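Long-range contact in major exported protein (PDB 3HE1), which belongs to the Hcp family of type VI secretion proteins and is exported by the bacterium, probably as a ring-forming piece of the secretion tube: residues I142-D147 / D165-Y170. Numbering follows the deposited sequence. Where two conformers were deposited one is given.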
# COMPACT_ATOMS: atom_id res chain seq x y z
N ILE A 142 17.84 4.37 -25.41
CA ILE A 142 17.46 4.60 -24.01
C ILE A 142 16.47 5.76 -23.86
O ILE A 142 16.79 6.91 -24.17
CB ILE A 142 18.69 4.87 -23.13
CG1 ILE A 142 19.75 3.80 -23.36
CG2 ILE A 142 18.28 4.94 -21.65
CD1 ILE A 142 20.88 3.86 -22.35
N VAL A 143 15.26 5.47 -23.37
CA VAL A 143 14.20 6.47 -23.40
C VAL A 143 14.00 7.24 -22.10
O VAL A 143 13.39 8.31 -22.10
CB VAL A 143 12.88 5.88 -23.91
CG1 VAL A 143 12.94 5.74 -25.42
CG2 VAL A 143 12.63 4.53 -23.27
N ASP A 144 14.51 6.71 -20.99
CA ASP A 144 14.51 7.43 -19.73
C ASP A 144 15.28 6.71 -18.64
O ASP A 144 15.46 5.49 -18.67
CB ASP A 144 13.09 7.80 -19.24
CG ASP A 144 12.03 6.85 -19.75
OD1 ASP A 144 10.93 7.34 -20.09
OD2 ASP A 144 12.27 5.63 -19.80
N ILE A 145 15.82 7.50 -17.72
CA ILE A 145 16.54 6.99 -16.57
C ILE A 145 16.03 7.67 -15.30
O ILE A 145 15.63 8.83 -15.32
CB ILE A 145 18.08 7.16 -16.71
CG1 ILE A 145 18.61 6.31 -17.86
CG2 ILE A 145 18.80 6.78 -15.42
CD1 ILE A 145 20.11 6.21 -17.90
N LYS A 146 16.02 6.92 -14.21
CA LYS A 146 15.63 7.43 -12.91
C LYS A 146 16.70 7.01 -11.90
O LYS A 146 17.00 5.82 -11.77
CB LYS A 146 14.25 6.90 -12.49
CG LYS A 146 14.05 6.80 -10.97
CD LYS A 146 12.58 6.64 -10.58
CE LYS A 146 12.40 6.54 -9.06
NZ LYS A 146 11.04 6.94 -8.59
N ASP A 147 17.29 7.99 -11.23
CA ASP A 147 18.21 7.72 -10.14
C ASP A 147 17.48 7.91 -8.83
O ASP A 147 16.81 8.92 -8.64
CB ASP A 147 19.41 8.64 -10.24
CG ASP A 147 20.40 8.21 -11.29
OD1 ASP A 147 20.37 7.02 -11.71
OD2 ASP A 147 21.23 9.04 -11.70
N ASP A 165 17.10 2.87 -12.55
CA ASP A 165 16.32 2.15 -13.55
C ASP A 165 16.57 2.75 -14.92
O ASP A 165 16.53 3.96 -15.07
CB ASP A 165 14.83 2.28 -13.26
CG ASP A 165 14.45 1.84 -11.87
OD1 ASP A 165 15.18 1.04 -11.26
OD2 ASP A 165 13.39 2.29 -11.40
N VAL A 166 16.77 1.90 -15.92
CA VAL A 166 16.93 2.37 -17.29
C VAL A 166 15.95 1.72 -18.26
O VAL A 166 15.73 0.51 -18.19
CB VAL A 166 18.36 2.16 -17.78
CG1 VAL A 166 18.51 2.67 -19.21
CG2 VAL A 166 19.34 2.86 -16.85
N HIS A 167 15.37 2.52 -19.16
CA HIS A 167 14.39 2.04 -20.13
C HIS A 167 14.87 2.12 -21.56
O HIS A 167 15.34 3.17 -22.01
CB HIS A 167 13.11 2.86 -20.04
CG HIS A 167 12.59 3.01 -18.66
ND1 HIS A 167 11.25 2.93 -18.36
CD2 HIS A 167 13.23 3.22 -17.48
CE1 HIS A 167 11.08 3.10 -17.06
NE2 HIS A 167 12.27 3.27 -16.51
N PHE A 168 14.71 1.02 -22.28
CA PHE A 168 15.09 0.94 -23.67
C PHE A 168 13.87 0.65 -24.54
O PHE A 168 13.04 -0.19 -24.20
CB PHE A 168 16.08 -0.20 -23.90
CG PHE A 168 17.17 -0.30 -22.87
CD1 PHE A 168 18.45 0.15 -23.15
CD2 PHE A 168 16.92 -0.90 -21.63
CE1 PHE A 168 19.48 0.04 -22.20
CE2 PHE A 168 17.93 -1.01 -20.68
CZ PHE A 168 19.21 -0.55 -20.98
N THR A 169 13.76 1.35 -25.65
CA THR A 169 12.98 0.83 -26.75
C THR A 169 13.99 0.13 -27.65
O THR A 169 15.18 0.08 -27.31
CB THR A 169 12.19 1.93 -27.47
OG1 THR A 169 13.10 2.85 -28.08
CG2 THR A 169 11.28 2.66 -26.48
N TYR A 170 13.53 -0.46 -28.75
CA TYR A 170 14.36 -1.29 -29.61
C TYR A 170 13.61 -1.67 -30.88
O TYR A 170 12.39 -1.57 -30.95
CB TYR A 170 14.73 -2.59 -28.90
CG TYR A 170 13.51 -3.28 -28.36
CD1 TYR A 170 12.68 -4.02 -29.20
CD2 TYR A 170 13.16 -3.15 -27.03
CE1 TYR A 170 11.55 -4.63 -28.70
CE2 TYR A 170 12.04 -3.77 -26.53
CZ TYR A 170 11.24 -4.51 -27.37
OH TYR A 170 10.11 -5.11 -26.86
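V166 sits between I142 and I145 on the tightly packed side of this antiparallel strand pair. With CG1 anti to its backbone N (chi1 -180°), V166 sends one methyl to each isoleucine: CG1 presses on I142 CG2 at 3.3 Å, closer than carbons usually pack, and CG2 meets I145 CD1 at 3.6 Å, V166 and I145 running alongside each other while I142 crosses at a slant. F168 completes the patch, its CD1 lying 3.9 Å from I142 CG1. Helix 100-109 closes over both isoleucines, L103 touching each. The backbone is in regular register at one end, where K146 N to D165 O and D165 N to K146 O are both 3.1 Å bonds. Further along comes a beta bulge: V143 and D144 together face H167, V143 N giving a 2.7 Å bond to H167 O while H167 N reaches back to D144 O. V143, its psi turned to -18°, therefore leaves the two faces, and its CG1 packs on T169 CG2, the side chains crossing at about a right angle. This pair belongs to the curled sheet of the Hcp beta-barrel, and residues 144-147 extend it into a neighbouring subunit. The partly exposed side is looser. K146 NZ stays 5.9 Å from D165 OD2, K146 turning instead to the Y148 ring and, weakly, to N67 of a neighbouring subunit, while D165 OD1 bonds T93 and Y148.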